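Side-chain contacts in peptidoglycan DD-endopeptidase ShyB (Vibrio cholerae, PDB 2GU1), which cleaves the peptide cross-links between peptidoglycan strands as a zinc-dependent endopeptidase, probably making room for new glycans as the cell wall expands: residues G62-L67 / G85-D90; S122-N127 / S165-I170; D41-D46 / G263-I268. One frame throughout, in Å; residues are numbered along the deposited sequence.

Interaction 1. Residues G62-L67 / G85-D90; sequences GQLSRL and GSFSYD
In the antiparallel sheet of the LysM-like domain, Leu-64 and Phe-87 meet across strand 75-81, which lies between their own strands, 64-70 and 87-93. Since both strands run antiparallel to the one between them, they are parallel to each other. The contact is made by the Phe-87 ring against the Leu-64 side chain and the carbonyls of Leu-64 and Ser-65, with no hydrogen bond from one segment to the other. Helix 29-38 packs on this side of the sheet: Ile-31 touches Leu-64, and Lys-34 and Ile-35 touch Phe-87, a buried setting that suits apolar residues.

The two side chains cross at about a right angle. Leu-64 has CG anti to the backbone N (chi1 -172°), a turn that brings its CD2 methyl to 4.1 Å from Phe-87 CZ. The same end of the ring also meets backbone: Leu-64 O lies at the ring edge, close to its plane, 3.8 Å from Phe-87 CZ. An aromatic edge carries slightly positive hydrogens, so it is a compatible neighbour for a carbonyl oxygen, whose hydrogen bond comes from Arg-81 NE on the intervening strand.

Beyond Leu-64 the strand is deformed by a classic beta bulge, where Ser-65 and Arg-66 together face Met-57 of strand 53-58. The CB of Ser-65 points away from segment 85-90, and its hydroxyl suits that position by bonding to Met-57 O. Its carbonyl does approach the aromatic ring, Ser-65 O reaching Phe-87 CE1 obliquely at 4.1 Å.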
loop_
_atom_site.group_PDB
_atom_site.type_symbol
_atom_site.label_atom_id
_atom_site.label_comp_id
_atom_site.label_asym_id
_atom_site.label_seq_id
_atom_site.Cartn_x
_atom_site.Cartn_y
_atom_site.Cartn_z
ATOM N N GLY A 62 -4.063 33.630 8.017
ATOM C CA GLY A 62 -3.939 32.521 8.947
ATOM C C GLY A 62 -4.665 31.275 8.467
ATOM O O GLY A 62 -4.913 30.353 9.245
ATOM N N GLN A 63 -5.007 31.245 7.181
ATOM C CA GLN A 63 -5.713 30.105 6.606
ATOM C C GLN A 63 -4.749 29.205 5.843
ATOM O O GLN A 63 -3.806 29.683 5.212
ATOM C CB GLN A 63 -6.824 30.584 5.667
ATOM C CG GLN A 63 -7.814 31.549 6.310
ATOM C CD GLN A 63 -8.398 31.015 7.608
ATOM O OE1 GLN A 63 -9.000 29.940 7.637
ATOM N NE2 GLN A 63 -8.222 31.769 8.691
ATOM N N LEU A 64 -4.998 27.901 5.906
ATOM C CA LEU A 64 -4.153 26.913 5.239
ATOM C C LEU A 64 -4.025 27.178 3.743
ATOM O O LEU A 64 -5.022 27.240 3.032
ATOM C CB LEU A 64 -4.729 25.507 5.448
ATOM C CG LEU A 64 -3.874 24.333 4.970
ATOM C CD1 LEU A 64 -2.664 24.187 5.882
ATOM C CD2 LEU A 64 -4.698 23.056 4.980
ATOM N N SER A 65 -2.793 27.328 3.270
ATOM C CA SER A 65 -2.550 27.569 1.853
ATOM C C SER A 65 -1.867 26.353 1.225
ATOM O O SER A 65 -1.952 26.133 0.017
ATOM C CB SER A 65 -1.674 28.807 1.661
ATOM O OG SER A 65 -0.378 28.597 2.186
ATOM N N ARG A 66 -1.180 25.572 2.053
ATOM C CA ARG A 66 -0.503 24.376 1.581
ATOM C C ARG A 66 -0.159 23.406 2.702
ATOM O O ARG A 66 0.296 23.814 3.776
ATOM C CB ARG A 66 0.780 24.741 0.842
ATOM C CG ARG A 66 1.702 23.552 0.664
ATOM C CD ARG A 66 2.956 23.920 -0.093
ATOM N NE ARG A 66 2.676 24.134 -1.506
ATOM C CZ ARG A 66 3.596 24.469 -2.403
ATOM N NH1 ARG A 66 4.858 24.632 -2.029
ATOM N NH2 ARG A 66 3.254 24.629 -3.676
ATOM N N LEU A 67 -0.373 22.121 2.429
ATOM C CA LEU A 67 -0.078 21.041 3.368
ATOM C C LEU A 67 0.945 20.109 2.726
ATOM O O LEU A 67 0.773 19.696 1.574
ATOM C CB LEU A 67 -1.346 20.233 3.680
ATOM C CG LEU A 67 -1.131 18.858 4.325
ATOM C CD1 LEU A 67 -0.694 19.040 5.766
ATOM C CD2 LEU A 67 -2.419 18.035 4.260
ATOM N N GLY A 85 -10.324 27.902 -4.577
ATOM C CA GLY A 85 -10.630 27.345 -3.271
ATOM C C GLY A 85 -10.335 25.863 -3.114
ATOM O O GLY A 85 -10.231 25.362 -1.995
ATOM N N SER A 86 -10.207 25.154 -4.230
ATOM C CA SER A 86 -9.918 23.724 -4.185
ATOM C C SER A 86 -8.427 23.520 -3.938
ATOM O O SER A 86 -7.641 24.465 -3.994
ATOM C CB SER A 86 -10.299 23.057 -5.510
ATOM O OG SER A 86 -9.428 23.468 -6.551
ATOM N N PHE A 87 -8.047 22.279 -3.663
ATOM C CA PHE A 87 -6.648 21.939 -3.432
ATOM C C PHE A 87 -6.174 20.998 -4.523
ATOM O O PHE A 87 -6.907 20.093 -4.928
ATOM C CB PHE A 87 -6.476 21.253 -2.071
ATOM C CG PHE A 87 -6.283 22.206 -0.928
ATOM C CD1 PHE A 87 -5.020 22.378 -0.358
ATOM C CD2 PHE A 87 -7.351 22.936 -0.426
ATOM C CE1 PHE A 87 -4.831 23.266 0.699
ATOM C CE2 PHE A 87 -7.171 23.832 0.636
ATOM C CZ PHE A 87 -5.905 23.992 1.195
ATOM N N SER A 88 -4.959 21.227 -5.007
ATOM C CA SER A 88 -4.365 20.384 -6.031
ATOM C C SER A 88 -3.279 19.520 -5.384
ATOM O O SER A 88 -2.675 19.910 -4.374
ATOM C CB SER A 88 -3.766 21.236 -7.153
ATOM O OG SER A 88 -2.833 22.170 -6.648
ATOM N N TYR A 89 -3.032 18.357 -5.980
ATOM C CA TYR A 89 -2.061 17.389 -5.470
ATOM C C TYR A 89 -0.803 17.224 -6.327
ATOM O O TYR A 89 -0.881 17.196 -7.549
ATOM C CB TYR A 89 -2.751 16.029 -5.360
ATOM C CG TYR A 89 -1.867 14.886 -4.903
ATOM C CD1 TYR A 89 -1.742 14.571 -3.549
ATOM C CD2 TYR A 89 -1.169 14.109 -5.826
ATOM C CE1 TYR A 89 -0.948 13.509 -3.126
ATOM C CE2 TYR A 89 -0.371 13.043 -5.415
ATOM C CZ TYR A 89 -0.265 12.747 -4.066
ATOM O OH TYR A 89 0.516 11.687 -3.661
ATOM N N ASP A 90 0.345 17.081 -5.667
ATOM C CA ASP A 90 1.627 16.850 -6.336
ATOM C C ASP A 90 2.464 15.933 -5.445
ATOM O O ASP A 90 2.581 16.170 -4.242
ATOM C CB ASP A 90 2.374 18.169 -6.575
ATOM C CG ASP A 90 3.773 17.958 -7.152
ATOM O OD1 ASP A 90 4.036 16.872 -7.713
ATOM O OD2 ASP A 90 4.614 18.884 -7.060
#

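Interaction 2. Residues S122-N127 / S165-I170; sequences SSQVAN and SEIKAI
Ser-165 meets Gln-124 through a water where strand 160-173 packs against helix 122-132, in the part of the chain belonging to the Csd3 second-domain family. Over this contact the axes of helix and strand are 10.1 Å apart and diverge by 32°, the two running in broadly the same direction. Ser-165 OG is 2.8 Å from the water, which in turn accepts a bond of 3.1 Å from Gln-124 NE2. A small hydroxyl and a long amide suit this exposed margin; the other end of the amide, Gln-124 OE1, binds the backbone N of Thr-121, just ahead of the helix.

Glu-166 turns away from the helix and forms a salt bridge with Arg-319. Ile-167 then points back and fills the centre of the contact. With CG1 anti to the carbonyl carbon (chi1 -55°) and the chain extended beyond it, its CD1 methyl reaches the helix, 3.9 Å from Gln-124 O and 4.2 Å from Gln-124 CB. The side chain of Asn-127 approaches from the opposite direction to lie against the same methyl.

Lys-168 and Ala-169 form a classic beta bulge facing Leu-151, and Ile-170 faces the helix again, packing on Ile-128 and Met-132 farther along it. The chemistry suggests that between these two segments the helix is held mainly by burial of Ile-167, with one water-mediated polar link at the margin.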
loop_
_atom_site.group_PDB
_atom_site.type_symbol
_atom_site.label_atom_id
_atom_site.label_comp_id
_atom_site.label_asym_id
_atom_site.label_seq_id
_atom_site.Cartn_x
_atom_site.Cartn_y
_atom_site.Cartn_z
ATOM N N SER A 122 10.009 -7.767 12.802
ATOM C CA SER A 122 8.916 -8.729 12.861
ATOM C C SER A 122 8.282 -8.883 11.485
ATOM O O SER A 122 7.999 -10.001 11.048
ATOM C CB SER A 122 7.842 -8.271 13.856
ATOM O OG SER A 122 8.339 -8.274 15.181
ATOM N N SER A 123 8.060 -7.756 10.808
ATOM C CA SER A 123 7.452 -7.781 9.479
ATOM C C SER A 123 8.352 -8.497 8.470
ATOM O O SER A 123 7.866 -9.209 7.593
ATOM C CB SER A 123 7.149 -6.357 8.999
ATOM O OG SER A 123 8.326 -5.577 8.938
ATOM N N GLN A 124 9.661 -8.309 8.594
ATOM C CA GLN A 124 10.590 -8.975 7.689
ATOM C C GLN A 124 10.550 -10.478 7.948
ATOM O O GLN A 124 10.572 -11.272 7.009
ATOM C CB GLN A 124 12.015 -8.429 7.875
ATOM C CG GLN A 124 12.155 -6.991 7.380
ATOM C CD GLN A 124 13.539 -6.399 7.594
ATOM O OE1 GLN A 124 14.076 -6.422 8.703
ATOM N NE2 GLN A 124 14.115 -5.845 6.529
ATOM N N VAL A 125 10.474 -10.864 9.219
ATOM C CA VAL A 125 10.412 -12.278 9.578
ATOM C C VAL A 125 9.113 -12.873 9.036
ATOM O O VAL A 125 9.099 -13.990 8.511
ATOM C CB VAL A 125 10.461 -12.471 11.109
ATOM C CG1 VAL A 125 10.242 -13.946 11.470
ATOM C CG2 VAL A 125 11.800 -11.986 11.642
ATOM N N ALA A 126 8.023 -12.118 9.158
ATOM C CA ALA A 126 6.728 -12.568 8.662
ATOM C C ALA A 126 6.799 -12.754 7.144
ATOM O O ALA A 126 6.352 -13.769 6.613
ATOM C CB ALA A 126 5.657 -11.557 9.014
ATOM N N ASN A 127 7.368 -11.773 6.451
ATOM C CA ASN A 127 7.497 -11.846 4.995
ATOM C C ASN A 127 8.289 -13.098 4.623
ATOM O O ASN A 127 7.909 -13.846 3.720
ATOM C CB ASN A 127 8.200 -10.585 4.458
ATOM C CG ASN A 127 8.277 -10.553 2.933
ATOM O OD1 ASN A 127 7.519 -11.244 2.244
ATOM N ND2 ASN A 127 9.182 -9.735 2.401
ATOM N N SER A 165 13.008 -0.273 2.861
ATOM C CA SER A 165 13.850 -1.442 2.618
ATOM C C SER A 165 13.067 -2.518 1.882
ATOM O O SER A 165 11.836 -2.490 1.861
ATOM C CB SER A 165 14.344 -2.034 3.937
ATOM O OG SER A 165 13.256 -2.623 4.629
ATOM N N GLU A 166 13.791 -3.472 1.303
ATOM C CA GLU A 166 13.161 -4.569 0.568
ATOM C C GLU A 166 14.064 -5.796 0.565
ATOM O O GLU A 166 15.270 -5.697 0.308
ATOM C CB GLU A 166 12.860 -4.146 -0.879
ATOM C CG GLU A 166 11.997 -5.155 -1.637
ATOM C CD GLU A 166 11.568 -4.655 -3.003
ATOM O OE1 GLU A 166 12.355 -4.787 -3.967
ATOM O OE2 GLU A 166 10.442 -4.120 -3.106
ATOM N N ILE A 167 13.485 -6.946 0.886
ATOM C CA ILE A 167 14.231 -8.200 0.894
ATOM C C ILE A 167 14.361 -8.639 -0.558
ATOM O O ILE A 167 13.361 -8.699 -1.283
ATOM C CB ILE A 167 13.474 -9.293 1.679
ATOM C CG1 ILE A 167 13.166 -8.791 3.093
ATOM C CG2 ILE A 167 14.272 -10.584 1.671
ATOM C CD1 ILE A 167 12.531 -9.850 4.005
ATOM N N LYS A 168 15.582 -8.958 -0.978
ATOM C CA LYS A 168 15.823 -9.364 -2.355
ATOM C C LYS A 168 16.120 -10.848 -2.515
ATOM O O LYS A 168 15.828 -11.435 -3.558
ATOM C CB LYS A 168 16.982 -8.545 -2.952
ATOM C CG LYS A 168 16.801 -7.031 -2.819
ATOM C CD LYS A 168 15.344 -6.602 -3.068
ATOM C CE LYS A 168 15.159 -5.843 -4.385
ATOM N NZ LYS A 168 15.543 -6.629 -5.592
ATOM N N ALA A 169 16.697 -11.453 -1.487
ATOM C CA ALA A 169 17.033 -12.864 -1.543
ATOM C C ALA A 169 16.946 -13.513 -0.167
ATOM O O ALA A 169 17.218 -12.883 0.857
ATOM C CB ALA A 169 18.441 -13.042 -2.119
ATOM N N ILE A 170 16.581 -14.789 -0.168
ATOM C CA ILE A 170 16.424 -15.561 1.055
ATOM C C ILE A 170 17.070 -16.919 0.814
ATOM O O ILE A 170 16.741 -17.595 -0.158
ATOM C CB ILE A 170 14.921 -15.772 1.373
ATOM C CG1 ILE A 170 14.240 -14.417 1.602
ATOM C CG2 ILE A 170 14.753 -16.683 2.575
ATOM C CD1 ILE A 170 12.737 -14.506 1.786
HETATM O O HOH W 1 12.688 -5.229 3.822
#

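Interaction 3. Residues D41-D46 / G263-I268; sequences DHLQLD and GNYLVI
Tyr-265 of the M23 peptidase domain is met by two residues of the LysM-like region, Asp-46 through a hydrogen bond and Leu-43 through apolar contact. In the first, Tyr-265 OH donates to Asp-46 OD1 at 2.6 Å, using the oxygen's anti lone pair; carboxylate and ring are nearly coplanar, 5° apart. Tyr-265 OH also accepts from a water oxygen 3.1 Å from it. That water donates its other hydrogen to Leu-43 O at 2.8 Å. The hydroxyl is therefore tied to segment 41-46 once directly and once through water. A long, weak ion pair links Asp-46 to Arg-257 in addition.

The apolar part is a CH-pi contact. Leu-43 CD1 sits over one ring face, 4.0 Å from the Tyr-265 centroid and 15° off the normal. Tyrosine suits the place because its face takes the leucine methyl while its hydroxyl serves carboxylate and water. The Leu-43 side chain, which also touches Arg-277, lies about 10 Å from the catalytic zinc.

Tyr-265 belongs to strand 265-269, between strands 251-259 and 274-281, and there meets the connection from helix 29-38 to strand 53-58.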
loop_
_atom_site.group_PDB
_atom_site.type_symbol
_atom_site.label_atom_id
_atom_site.label_comp_id
_atom_site.label_asym_id
_atom_site.label_seq_id
_atom_site.Cartn_x
_atom_site.Cartn_y
_atom_site.Cartn_z
ATOM N N ASP A 41 -8.331 10.351 -4.827
ATOM C CA ASP A 41 -7.541 9.684 -5.854
ATOM C C ASP A 41 -6.152 9.208 -5.450
ATOM O O ASP A 41 -5.418 8.663 -6.278
ATOM C CB ASP A 41 -7.430 10.605 -7.061
ATOM C CG ASP A 41 -8.781 10.928 -7.649
ATOM O OD1 ASP A 41 -9.481 9.972 -8.045
ATOM O OD2 ASP A 41 -9.154 12.117 -7.702
ATOM N N HIS A 42 -5.798 9.379 -4.182
ATOM C CA HIS A 42 -4.474 8.982 -3.726
ATOM C C HIS A 42 -4.514 8.208 -2.419
ATOM O O HIS A 42 -3.736 7.268 -2.223
ATOM C CB HIS A 42 -3.621 10.239 -3.578
ATOM C CG HIS A 42 -3.661 11.120 -4.784
ATOM N ND1 HIS A 42 -2.959 10.836 -5.936
ATOM C CD2 HIS A 42 -4.379 12.238 -5.047
ATOM C CE1 HIS A 42 -3.243 11.738 -6.857
ATOM N NE2 HIS A 42 -4.103 12.601 -6.342
ATOM N N LEU A 43 -5.429 8.617 -1.540
ATOM C CA LEU A 43 -5.634 8.013 -0.224
ATOM C C LEU A 43 -4.321 7.853 0.542
ATOM O O LEU A 43 -4.029 6.790 1.092
ATOM C CB LEU A 43 -6.347 6.658 -0.362
ATOM C CG LEU A 43 -7.747 6.692 -0.998
ATOM C CD1 LEU A 43 -8.237 5.282 -1.221
ATOM C CD2 LEU A 43 -8.720 7.458 -0.103
ATOM N N GLN A 44 -3.532 8.925 0.560
ATOM C CA GLN A 44 -2.247 8.937 1.259
ATOM C C GLN A 44 -2.442 9.311 2.737
ATOM O O GLN A 44 -1.819 8.746 3.630
ATOM C CB GLN A 44 -1.321 9.979 0.629
ATOM C CG GLN A 44 -1.162 9.891 -0.884
ATOM C CD GLN A 44 -0.044 8.968 -1.298
ATOM O OE1 GLN A 44 -0.029 7.791 -0.944
ATOM N NE2 GLN A 44 0.908 9.501 -2.059
ATOM N N LEU A 45 -3.313 10.276 2.984
ATOM C CA LEU A 45 -3.542 10.766 4.340
ATOM C C LEU A 45 -4.191 9.792 5.319
ATOM O O LEU A 45 -4.064 9.957 6.531
ATOM C CB LEU A 45 -4.326 12.079 4.268
ATOM C CG LEU A 45 -3.499 13.177 3.573
ATOM C CD1 LEU A 45 -4.388 14.362 3.213
ATOM C CD2 LEU A 45 -2.333 13.607 4.487
ATOM N N ASP A 46 -4.869 8.768 4.810
ATOM C CA ASP A 46 -5.502 7.791 5.693
ATOM C C ASP A 46 -4.466 6.873 6.345
ATOM O O ASP A 46 -4.733 6.251 7.375
ATOM C CB ASP A 46 -6.496 6.929 4.918
ATOM C CG ASP A 46 -7.905 7.464 4.979
ATOM O OD1 ASP A 46 -8.804 6.780 4.466
ATOM O OD2 ASP A 46 -8.121 8.559 5.536
ATOM N N GLY A 263 -15.791 6.624 0.100
ATOM C CA GLY A 263 -16.836 5.787 0.676
ATOM C C GLY A 263 -16.198 4.659 1.460
ATOM O O GLY A 263 -15.082 4.811 1.964
ATOM N N ASN A 264 -16.899 3.534 1.583
ATOM C CA ASN A 264 -16.348 2.380 2.282
ATOM C C ASN A 264 -15.279 1.769 1.378
ATOM O O ASN A 264 -15.527 1.517 0.191
ATOM C CB ASN A 264 -17.432 1.331 2.547
ATOM C CG ASN A 264 -18.496 1.822 3.500
ATOM O OD1 ASN A 264 -18.198 2.222 4.622
ATOM N ND2 ASN A 264 -19.751 1.788 3.062
ATOM N N TYR A 265 -14.083 1.544 1.915
ATOM C CA TYR A 265 -13.048 0.954 1.086
ATOM C C TYR A 265 -12.179 -0.017 1.847
ATOM O O TYR A 265 -12.140 -0.026 3.087
ATOM C CB TYR A 265 -12.222 2.044 0.365
ATOM C CG TYR A 265 -11.125 2.721 1.159
ATOM C CD1 TYR A 265 -9.833 2.192 1.193
ATOM C CD2 TYR A 265 -11.360 3.927 1.815
ATOM C CE1 TYR A 265 -8.794 2.861 1.853
ATOM C CE2 TYR A 265 -10.330 4.604 2.477
ATOM C CZ TYR A 265 -9.051 4.072 2.488
ATOM O OH TYR A 265 -8.019 4.774 3.090
ATOM N N LEU A 266 -11.493 -0.856 1.090
ATOM C CA LEU A 266 -10.669 -1.897 1.668
ATOM C C LEU A 266 -9.335 -1.952 0.938
ATOM O O LEU A 266 -9.249 -1.619 -0.244
ATOM C CB LEU A 266 -11.415 -3.225 1.491
ATOM C CG LEU A 266 -11.212 -4.483 2.327
ATOM C CD1 LEU A 266 -11.591 -4.222 3.780
ATOM C CD2 LEU A 266 -12.096 -5.584 1.749
ATOM N N VAL A 267 -8.300 -2.386 1.644
ATOM C CA VAL A 267 -6.982 -2.527 1.046
ATOM C C VAL A 267 -6.423 -3.864 1.499
ATOM O O VAL A 267 -6.454 -4.193 2.688
ATOM C CB VAL A 267 -6.007 -1.416 1.495
ATOM C CG1 VAL A 267 -4.625 -1.676 0.887
ATOM C CG2 VAL A 267 -6.534 -0.047 1.058
ATOM N N ILE A 268 -5.922 -4.640 0.550
ATOM C CA ILE A 268 -5.361 -5.938 0.859
ATOM C C ILE A 268 -3.897 -5.939 0.460
ATOM O O ILE A 268 -3.531 -5.396 -0.581
ATOM C CB ILE A 268 -6.109 -7.060 0.086
ATOM C CG1 ILE A 268 -7.547 -7.176 0.611
ATOM C CG2 ILE A 268 -5.374 -8.387 0.224
ATOM C CD1 ILE A 268 -8.375 -8.230 -0.096
HETATM O O HOH W 2 -5.047 4.527 2.339
#

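Overall arrangement
Interactions 1 and 2 follow one another along the chain, and both fall between the two segments of interaction 3. Interaction 1 belongs to the sheet of the LysM-like domain and interaction 2 to the separate sheet of the Csd3 second domain; their centres are 38 Å apart, on opposite sides of the chain's centre. Interaction 3 unites sequence-distant regions, bringing the LysM-like domain against the peptidase. It touches interaction 1, where Tyr-89 OH lies 2.7 Å from Gln-44 NE2 in a probable hydrogen bond, but its centre is 25 Å from that of interaction 2. The arrangement is consistent with the N-terminal domain being held beside the zinc site in this crystal form.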